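Local coordinates for protein galectin (Danio rerio, PDB 6E20) that binds beta-galactoside glycans as a galectin of zebrafish innate immunity and probably interacts with the envelope glycoprotein of a fish rhabdovirus, at residues I34-E39 with E115-M120; D40-M45 with F108-G113. All blocks are in the same frame, centred on the assembly; numbering follows the deposited sequence.

Contact 1: residues I34-E39 with E115-M120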
ATOM      1  N   ILE B  34      -6.036   4.275 -10.810  1.00 23.59           N
ATOM      2  CA  ILE B  34      -6.991   3.394 -10.092  1.00 25.52           C
ATOM      3  C   ILE B  34      -7.877   2.697 -11.137  1.00 26.17           C
ATOM      4  O   ILE B  34      -8.453   3.384 -12.037  1.00 21.63           O
ATOM      5  CB  ILE B  34      -7.800   4.192  -9.062  1.00 26.66           C
ATOM      6  CG1 ILE B  34      -6.904   4.957  -8.077  1.00 28.83           C
ATOM      7  CG2 ILE B  34      -8.782   3.280  -8.338  1.00 25.52           C
ATOM      8  CD1 ILE B  34      -7.665   5.992  -7.252  1.00 29.45           C
ATOM      9  N   GLY B  35      -7.974   1.371 -11.066  1.00 26.54           N
ATOM     10  CA  GLY B  35      -8.795   0.642 -12.054  1.00 27.92           C
ATOM     11  C   GLY B  35      -8.821  -0.841 -11.787  1.00 27.55           C
ATOM     12  O   GLY B  35      -8.787  -1.221 -10.615  1.00 27.94           O
ATOM     13  N   HIS B  36      -8.948  -1.632 -12.847  1.00 30.58           N
ATOM     14  CA  HIS B  36      -9.033  -3.111 -12.795  1.00 28.87           C
ATOM     15  C   HIS B  36      -7.699  -3.742 -13.205  1.00 29.52           C
ATOM     16  O   HIS B  36      -7.418  -4.830 -12.754  1.00 31.43           O
ATOM     17  CB  HIS B  36     -10.207  -3.593 -13.667  1.00 29.66           C
ATOM     18  CG  HIS B  36     -11.538  -3.150 -13.159  1.00 30.23           C
ATOM     19  ND1 HIS B  36     -11.966  -3.417 -11.872  1.00 31.12           N
ATOM     20  CD2 HIS B  36     -12.538  -2.461 -13.750  1.00 29.59           C
ATOM     21  CE1 HIS B  36     -13.176  -2.917 -11.697  1.00 29.50           C
ATOM     22  NE2 HIS B  36     -13.537  -2.310 -12.827  1.00 29.82           N
ATOM     23  N   SER B  37      -6.905  -3.093 -14.051  1.00 32.38           N
ATOM     24  CA  SER B  37      -5.715  -3.703 -14.698  1.00 30.86           C
ATOM     25  C   SER B  37      -4.948  -2.620 -15.437  1.00 29.22           C
ATOM     26  O   SER B  37      -5.479  -1.539 -15.641  1.00 31.23           O
ATOM     27  CB  SER B  37      -6.135  -4.772 -15.678  1.00 32.33           C
ATOM     28  OG  SER B  37      -6.537  -4.164 -16.898  1.00 30.34           O
ATOM     29  N   PRO B  38      -3.722  -2.894 -15.929  1.00 30.57           N
ATOM     30  CA  PRO B  38      -2.978  -1.911 -16.725  1.00 31.02           C
ATOM     31  C   PRO B  38      -3.748  -1.429 -17.976  1.00 32.14           C
ATOM     32  O   PRO B  38      -3.517  -0.310 -18.417  1.00 36.86           O
ATOM     33  CB  PRO B  38      -1.676  -2.658 -17.064  1.00 32.66           C
ATOM     34  CG  PRO B  38      -1.543  -3.726 -15.989  1.00 30.61           C
ATOM     35  CD  PRO B  38      -2.969  -4.138 -15.705  1.00 31.72           C
ATOM     36  N   GLU B  39      -4.698  -2.224 -18.471  1.00 31.98           N
ATOM     37  CA  GLU B  39      -5.477  -1.945 -19.702  1.00 33.74           C
ATOM     38  C   GLU B  39      -6.858  -1.383 -19.359  1.00 32.01           C
ATOM     39  O   GLU B  39      -7.598  -1.109 -20.302  1.00 32.92           O
ATOM     40  CB  GLU B  39      -5.654  -3.212 -20.541  1.00 37.39           C
ATOM     41  CG  GLU B  39      -4.419  -3.574 -21.352  1.00 46.04           C
ATOM     42  CD  GLU B  39      -3.356  -4.351 -20.600  1.00 54.58           C
ATOM     43  OE1 GLU B  39      -3.737  -5.132 -19.687  1.00 59.45           O
ATOM     44  OE2 GLU B  39      -2.147  -4.171 -20.920  1.00 64.08           O
ATOM     45  N   GLU B 115     -18.074  -0.199  -8.736  1.00 35.10           N
ATOM     46  CA  GLU B 115     -18.139   0.165  -7.297  1.00 35.41           C
ATOM     47  C   GLU B 115     -16.927  -0.394  -6.540  1.00 33.06           C
ATOM     48  O   GLU B 115     -16.823  -0.098  -5.339  1.00 29.32           O
ATOM     49  CB  GLU B 115     -19.445  -0.353  -6.688  1.00 39.10           C
ATOM     50  CG  GLU B 115     -20.649   0.474  -7.120  1.00 46.98           C
ATOM     51  CD  GLU B 115     -22.001  -0.144  -6.815  1.00 49.67           C
ATOM     52  OE1 GLU B 115     -22.359  -0.179  -5.630  1.00 51.74           O
ATOM     53  OE2 GLU B 115     -22.670  -0.607  -7.768  1.00 53.84           O
ATOM     54  N   LYS B 116     -16.038  -1.140  -7.203  1.00 34.19           N
ATOM     55  CA  LYS B 116     -14.824  -1.699  -6.555  1.00 34.79           C
ATOM     56  C   LYS B 116     -13.672  -1.783  -7.554  1.00 30.96           C
ATOM     57  O   LYS B 116     -13.878  -2.322  -8.630  1.00 32.95           O
ATOM     58  CB  LYS B 116     -15.137  -3.086  -5.992  1.00 36.99           C
ATOM     59  CG  LYS B 116     -14.079  -3.671  -5.067  1.00 40.38           C
ATOM     60  CD  LYS B 116     -14.536  -4.952  -4.392  1.00 40.01           C
ATOM     61  CE  LYS B 116     -14.689  -6.112  -5.359  1.00 42.27           C
ATOM     62  NZ  LYS B 116     -15.422  -7.236  -4.734  1.00 43.04           N
ATOM     63  N   TYR B 117     -12.489  -1.316  -7.142  1.00 31.38           N
ATOM     64  CA  TYR B 117     -11.226  -1.321  -7.925  1.00 29.85           C
ATOM     65  C   TYR B 117     -10.113  -1.971  -7.088  1.00 27.51           C
ATOM     66  O   TYR B 117      -9.906  -1.558  -5.950  1.00 25.74           O
ATOM     67  CB  TYR B 117     -10.907   0.119  -8.338  1.00 30.85           C
ATOM     68  CG  TYR B 117     -11.917   0.689  -9.303  1.00 30.08           C
ATOM     69  CD1 TYR B 117     -12.085   0.105 -10.543  1.00 28.80           C
ATOM     70  CD2 TYR B 117     -12.717   1.775  -8.977  1.00 30.27           C
ATOM     71  CE1 TYR B 117     -12.996   0.594 -11.455  1.00 29.73           C
ATOM     72  CE2 TYR B 117     -13.633   2.290  -9.887  1.00 30.29           C
ATOM     73  CZ  TYR B 117     -13.780   1.688 -11.128  1.00 30.10           C
ATOM     74  OH  TYR B 117     -14.693   2.127 -12.048  1.00 28.82           O
ATOM     75  N   LYS B 118      -9.432  -2.975  -7.648  1.00 32.22           N
ATOM     76  CA  LYS B 118      -8.414  -3.799  -6.943  1.00 34.82           C
ATOM     77  C   LYS B 118      -7.036  -3.643  -7.618  1.00 32.59           C
ATOM     78  O   LYS B 118      -6.088  -4.385  -7.229  1.00 29.47           O
ATOM     79  CB  LYS B 118      -8.920  -5.241  -6.879  1.00 35.82           C
ATOM     80  CG  LYS B 118     -10.148  -5.399  -5.989  1.00 42.33           C
ATOM     81  CD  LYS B 118     -10.877  -6.725  -6.118  1.00 45.59           C
ATOM     82  CE  LYS B 118      -9.962  -7.926  -6.143  1.00 49.43           C
ATOM     83  NZ  LYS B 118     -10.740  -9.188  -6.071  1.00 55.73           N
ATOM     84  N   TYR B 119      -6.902  -2.669  -8.519  1.00 27.65           N
ATOM     85  CA  TYR B 119      -5.627  -2.334  -9.202  1.00 27.54           C
ATOM     86  C   TYR B 119      -5.241  -0.875  -8.909  1.00 26.16           C
ATOM     87  O   TYR B 119      -6.020   0.042  -9.196  1.00 25.65           O
ATOM     88  CB  TYR B 119      -5.765  -2.657 -10.691  1.00 27.94           C
ATOM     89  CG  TYR B 119      -4.548  -2.295 -11.492  1.00 27.24           C
ATOM     90  CD1 TYR B 119      -3.488  -3.167 -11.653  1.00 28.29           C
ATOM     91  CD2 TYR B 119      -4.444  -1.037 -12.038  1.00 28.71           C
ATOM     92  CE1 TYR B 119      -2.363  -2.799 -12.374  1.00 27.87           C
ATOM     93  CE2 TYR B 119      -3.335  -0.660 -12.766  1.00 29.54           C
ATOM     94  CZ  TYR B 119      -2.289  -1.541 -12.933  1.00 27.35           C
ATOM     95  OH  TYR B 119      -1.223  -1.109 -13.667  1.00 28.62           O
ATOM     96  N   MET B 120      -4.071  -0.646  -8.309  1.00 25.90           N
ATOM     97  CA  MET B 120      -3.517   0.726  -8.112  1.00 25.14           C
ATOM     98  C   MET B 120      -2.060   0.736  -8.588  1.00 25.29           C
ATOM     99  O   MET B 120      -1.273  -0.157  -8.231  1.00 24.55           O
ATOM    100  CB  MET B 120      -3.582   1.206  -6.658  1.00 25.57           C
ATOM    101  CG  MET B 120      -4.983   1.444  -6.164  1.00 30.43           C
ATOM    102  SD  MET B 120      -5.005   2.199  -4.514  1.00 38.04           S
ATOM    103  CE  MET B 120      -4.728   0.777  -3.459  1.00 39.38           C
TER
HETATM  104  O   HOH W   1     -10.621  -4.489  -9.686  1.00 26.39           O
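Tyr-119 lays its ring beneath the Ser-37 to Pro-38 link: Ser-37 C stands 3.6 Å above the ring plane, over its centre, while Pro-38 N lies over the same face nearer the rim. With CG anti to the backbone N (chi1 177°), the ring reaches along the loop, and the proline crosses its far end at about a right angle, Pro-38 CD 3.6 Å from Tyr-119 CE1. Tyr-117 packs in two directions. Its CB meets Ile-34 CG2 at 3.8 Å, and its CD1-CE1 side lies over one face of the His-36 imidazole, His-36 NE2 to Tyr-117 CE1 3.3 Å; the planes are inclined at 46°, so the pair is neither a stack nor T-shaped. In the galectin beta-sandwich, strand 30-34 pairs antiparallel with 116-124 at this point, Ile-34 opposite Met-120 and Gly-35 opposite Tyr-119. Gly-35 N gives a fairly straight bond to Tyr-119 O (3.0 Å, 163°), whereas the return bond, Tyr-119 N to Gly-35 O, is bent and meets the carbonyl from above its plane. The chain then turns a corner at 35-36, and a water continues the connection, bonded to His-36 ND1 in the imidazole plane and accepting from Lys-118 N at 2.8 Å. His-36 NE2 is hydrogen-bonded to Ser-114 OG, which gives the ring a second polar anchor.

Contact 2: residues D40-M45 with F108-G113. With GAL (beta-D-galactopyranose), chain D.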
ATOM      1  N   ASP B  40      -7.192  -1.197 -18.081  1.00 29.19           N
ATOM      2  CA  ASP B  40      -8.536  -0.713 -17.683  1.00 29.17           C
ATOM      3  C   ASP B  40      -8.364   0.180 -16.456  1.00 27.13           C
ATOM      4  O   ASP B  40      -8.409  -0.335 -15.349  1.00 29.02           O
ATOM      5  CB  ASP B  40      -9.509  -1.888 -17.493  1.00 30.09           C
ATOM      6  CG  ASP B  40     -10.974  -1.503 -17.334  1.00 34.73           C
ATOM      7  OD1 ASP B  40     -11.277  -0.305 -17.422  1.00 37.11           O
ATOM      8  OD2 ASP B  40     -11.814  -2.417 -17.118  1.00 35.62           O
ATOM      9  N   ILE B  41      -8.167   1.476 -16.675  1.00 25.17           N
ATOM     10  CA  ILE B  41      -7.918   2.481 -15.602  1.00 24.82           C
ATOM     11  C   ILE B  41      -9.108   3.435 -15.577  1.00 22.35           C
ATOM     12  O   ILE B  41      -9.279   4.154 -16.546  1.00 24.95           O
ATOM     13  CB  ILE B  41      -6.598   3.243 -15.834  1.00 23.10           C
ATOM     14  CG1 ILE B  41      -5.414   2.300 -15.998  1.00 23.43           C
ATOM     15  CG2 ILE B  41      -6.350   4.260 -14.717  1.00 22.08           C
ATOM     16  CD1 ILE B  41      -5.203   1.401 -14.815  1.00 24.55           C
ATOM     17  N   ALA B  42      -9.831   3.477 -14.463  1.00 23.93           N
ATOM     18  CA  ALA B  42     -11.030   4.311 -14.229  1.00 23.58           C
ATOM     19  C   ALA B  42     -10.645   5.763 -13.940  1.00 22.42           C
ATOM     20  O   ALA B  42     -11.375   6.680 -14.383  1.00 19.80           O
ATOM     21  CB  ALA B  42     -11.809   3.729 -13.079  1.00 23.68           C
ATOM     22  N   LEU B  43      -9.586   5.951 -13.147  1.00 23.54           N
ATOM     23  CA  LEU B  43      -8.972   7.272 -12.854  1.00 23.76           C
ATOM     24  C   LEU B  43      -7.447   7.222 -13.068  1.00 23.85           C
ATOM     25  O   LEU B  43      -6.733   6.532 -12.302  1.00 21.75           O
ATOM     26  CB  LEU B  43      -9.273   7.696 -11.418  1.00 23.19           C
ATOM     27  CG  LEU B  43      -8.546   8.966 -10.974  1.00 22.84           C
ATOM     28  CD1 LEU B  43      -8.935  10.152 -11.839  1.00 24.64           C
ATOM     29  CD2 LEU B  43      -8.809   9.281  -9.511  1.00 23.13           C
ATOM     30  N   HIS B  44      -6.986   8.021 -14.018  1.00 22.27           N
ATOM     31  CA  HIS B  44      -5.577   8.403 -14.230  1.00 23.24           C
ATOM     32  C   HIS B  44      -5.433   9.852 -13.760  1.00 23.75           C
ATOM     33  O   HIS B  44      -6.000  10.733 -14.403  1.00 24.75           O
ATOM     34  CB  HIS B  44      -5.201   8.220 -15.694  1.00 23.78           C
ATOM     35  CG  HIS B  44      -3.890   8.814 -16.080  1.00 22.15           C
ATOM     36  ND1 HIS B  44      -2.717   8.136 -15.892  1.00 22.67           N
ATOM     37  CD2 HIS B  44      -3.575   9.982 -16.695  1.00 23.49           C
ATOM     38  CE1 HIS B  44      -1.710   8.850 -16.385  1.00 23.11           C
ATOM     39  NE2 HIS B  44      -2.207  10.020 -16.867  1.00 21.86           N
ATOM     40  N   MET B  45      -4.732  10.082 -12.661  1.00 23.09           N
ATOM     41  CA  MET B  45      -4.564  11.466 -12.143  1.00 25.40           C
ATOM     42  C   MET B  45      -3.085  11.817 -12.247  1.00 23.73           C
ATOM     43  O   MET B  45      -2.282  11.133 -11.592  1.00 26.40           O
ATOM     44  CB  MET B  45      -5.035  11.598 -10.700  1.00 24.69           C
ATOM     45  CG  MET B  45      -4.840  12.998 -10.171  1.00 27.99           C
ATOM     46  SD  MET B  45      -5.055  13.033  -8.411  1.00 33.23           S
ATOM     47  CE  MET B  45      -4.275  14.606  -8.033  1.00 36.05           C
ATOM     48  N   PHE B 108     -13.951  14.129 -10.995  1.00 24.55           N
ATOM     49  CA  PHE B 108     -13.702  13.397 -12.263  1.00 24.10           C
ATOM     50  C   PHE B 108     -14.720  12.268 -12.361  1.00 23.57           C
ATOM     51  O   PHE B 108     -14.861  11.504 -11.412  1.00 23.39           O
ATOM     52  CB  PHE B 108     -12.260  12.887 -12.339  1.00 23.42           C
ATOM     53  CG  PHE B 108     -11.983  12.157 -13.634  1.00 23.86           C
ATOM     54  CD1 PHE B 108     -11.620  12.850 -14.772  1.00 23.52           C
ATOM     55  CD2 PHE B 108     -12.177  10.794 -13.731  1.00 23.16           C
ATOM     56  CE1 PHE B 108     -11.436  12.184 -15.975  1.00 24.14           C
ATOM     57  CE2 PHE B 108     -11.969  10.130 -14.933  1.00 24.27           C
ATOM     58  CZ  PHE B 108     -11.606  10.822 -16.050  1.00 22.93           C
ATOM     59  N   PRO B 109     -15.477  12.139 -13.470  1.00 21.47           N
ATOM     60  CA  PRO B 109     -16.471  11.084 -13.567  1.00 22.77           C
ATOM     61  C   PRO B 109     -15.862   9.683 -13.509  1.00 24.72           C
ATOM     62  O   PRO B 109     -14.821   9.401 -14.111  1.00 24.09           O
ATOM     63  CB  PRO B 109     -17.161  11.351 -14.909  1.00 23.84           C
ATOM     64  CG  PRO B 109     -16.100  12.046 -15.713  1.00 24.29           C
ATOM     65  CD  PRO B 109     -15.414  12.942 -14.697  1.00 23.52           C
ATOM     66  N   ASN B 110     -16.576   8.812 -12.804  1.00 28.40           N
ATOM     67  CA  ASN B 110     -16.347   7.352 -12.801  1.00 26.44           C
ATOM     68  C   ASN B 110     -17.004   6.742 -14.039  1.00 29.57           C
ATOM     69  O   ASN B 110     -18.018   6.021 -13.875  1.00 31.37           O
ATOM     70  CB  ASN B 110     -16.849   6.742 -11.495  1.00 26.62           C
ATOM     71  CG  ASN B 110     -16.489   5.284 -11.331  1.00 27.43           C
ATOM     72  OD1 ASN B 110     -17.066   4.617 -10.472  1.00 33.78           O
ATOM     73  ND2 ASN B 110     -15.583   4.770 -12.149  1.00 24.88           N
ATOM     74  N   ARG B 111     -16.400   6.951 -15.210  1.00 28.12           N
ATOM     75  CA  ARG B 111     -16.927   6.478 -16.527  1.00 28.66           C
ATOM     76  C   ARG B 111     -16.969   4.948 -16.562  1.00 30.68           C
ATOM     77  O   ARG B 111     -17.936   4.415 -17.145  1.00 30.66           O
ATOM     78  CB  ARG B 111     -16.087   6.970 -17.701  1.00 26.71           C
ATOM     79  CG  ARG B 111     -15.975   8.484 -17.770  1.00 28.57           C
ATOM     80  CD  ARG B 111     -14.742   8.863 -18.551  1.00 28.87           C
ATOM     81  NE  ARG B 111     -14.676  10.276 -18.868  1.00 26.15           N
ATOM     82  CZ  ARG B 111     -13.578  10.919 -19.249  1.00 23.98           C
ATOM     83  NH1 ARG B 111     -12.422  10.283 -19.328  1.00 24.43           N
ATOM     84  NH2 ARG B 111     -13.631  12.211 -19.509  1.00 25.52           N
ATOM     85  N   GLN B 112     -15.983   4.268 -15.968  1.00 31.05           N
ATOM     86  CA  GLN B 112     -15.945   2.779 -15.933  1.00 31.46           C
ATOM     87  C   GLN B 112     -17.160   2.269 -15.149  1.00 28.78           C
ATOM     88  O   GLN B 112     -17.615   1.190 -15.454  1.00 31.99           O
ATOM     89  CB  GLN B 112     -14.595   2.270 -15.420  1.00 33.75           C
ATOM     90  CG  GLN B 112     -14.474   0.743 -15.290  1.00 34.00           C
ATOM     91  CD  GLN B 112     -14.399  -0.026 -16.592  1.00 36.11           C
ATOM     92  OE1 GLN B 112     -14.424  -1.261 -16.620  1.00 35.61           O
ATOM     93  NE2 GLN B 112     -14.277   0.695 -17.690  1.00 42.37           N
ATOM     94  N   GLY B 113     -17.647   3.007 -14.158  1.00 33.24           N
ATOM     95  CA  GLY B 113     -18.934   2.732 -13.488  1.00 34.51           C
ATOM     96  C   GLY B 113     -18.843   1.726 -12.352  1.00 36.38           C
ATOM     97  O   GLY B 113     -19.873   1.560 -11.658  1.00 33.87           O
TER
HETATM   98  C1  GAL D   2      -1.088  11.786 -22.559  1.00 24.83           C
HETATM   99  C2  GAL D   2       0.095  11.237 -21.800  1.00 25.89           C
HETATM  100  C3  GAL D   2      -0.318   9.989 -21.027  1.00 25.32           C
HETATM  101  C4  GAL D   2      -1.533  10.307 -20.153  1.00 23.87           C
HETATM  102  C5  GAL D   2      -2.657  10.872 -21.047  1.00 24.24           C
HETATM  103  C6  GAL D   2      -3.926  11.297 -20.267  1.00 24.08           C
HETATM  104  O2  GAL D   2       1.086  10.912 -22.777  1.00 25.31           O
HETATM  105  O3  GAL D   2       0.752   9.549 -20.227  1.00 23.75           O
HETATM  106  O4  GAL D   2      -1.079  11.256 -19.187  1.00 20.52           O
HETATM  107  O5  GAL D   2      -2.185  12.034 -21.727  1.00 25.28           O
HETATM  108  O6  GAL D   2      -4.849  12.002 -21.118  1.00 22.41           O
HETATM  109  O   HOH W   2     -13.568   6.026 -15.777  1.00 25.41           O
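A water bridges Ala-42 and Gln-112, giving its hydrogen to Ala-42 O at 2.7 Å and accepting from Gln-112 N at 3.0 Å. The same Ala-42 carbonyl oxygen also lies at the edge of the Phe-108 ring, near its plane and 3.5 Å from Phe-108 CE2. Apolar atoms add to this: Leu-43 CD1 comes within 3.8 Å of Phe-108 CD2, the two side chains crossing at a slant, while Ala-42 CB rests against Gln-112 CB at 3.9 Å. Asp-40 and Gln-112 approach from opposite directions, their carboxylate and amide planes 78° apart. Segment 108-113 leaves the outermost strand of the five-stranded sheet through a type I turn from Asn-110 to Gly-113, and segment 40-45 belongs to the other sheet, so the contact joins the two sheets of the galectin sandwich. A classic bulge at Ala-42 and Leu-43, both facing Ile-34, interrupts strand 40-47. Further along that strand, His-44 NE2 is hydrogen-bonded to O4 of the bound galactose (2.9 Å), and His-44 ND1 to Asn-33; Arg-48, Asn-61 and Glu-71 also hold the sugar. With one water between Ala-42 O and Gln-112 N, the turn is joined to the strand through solvent and side chains, not by direct backbone pairing.

Contacts 1 and 2 share one corner of the sandwich, their centres about 9 Å apart. Both include parts of the seven-stranded sheet, but contact 1 pairs the end of strand 30-34 and the loop after it with strand 116-124, within that sheet, whereas contact 2 reaches across to the turn after strand 105-109. Tyr-117 joins them: its OH lies close to the side-chain amide of Asn-110, and Tyr-117 CZ packs on Ala-42 CB at 3.4 Å. A probable backbone bond from Ile-34 N to Leu-43 O adds a second link. Both are partly buried, but three of ten touching residues are exposed in contact 1 and none of seven in contact 2. Direct backbone bonds and aromatic packing dominate contact 1; contact 2 relies on a water bridge and apolar touches.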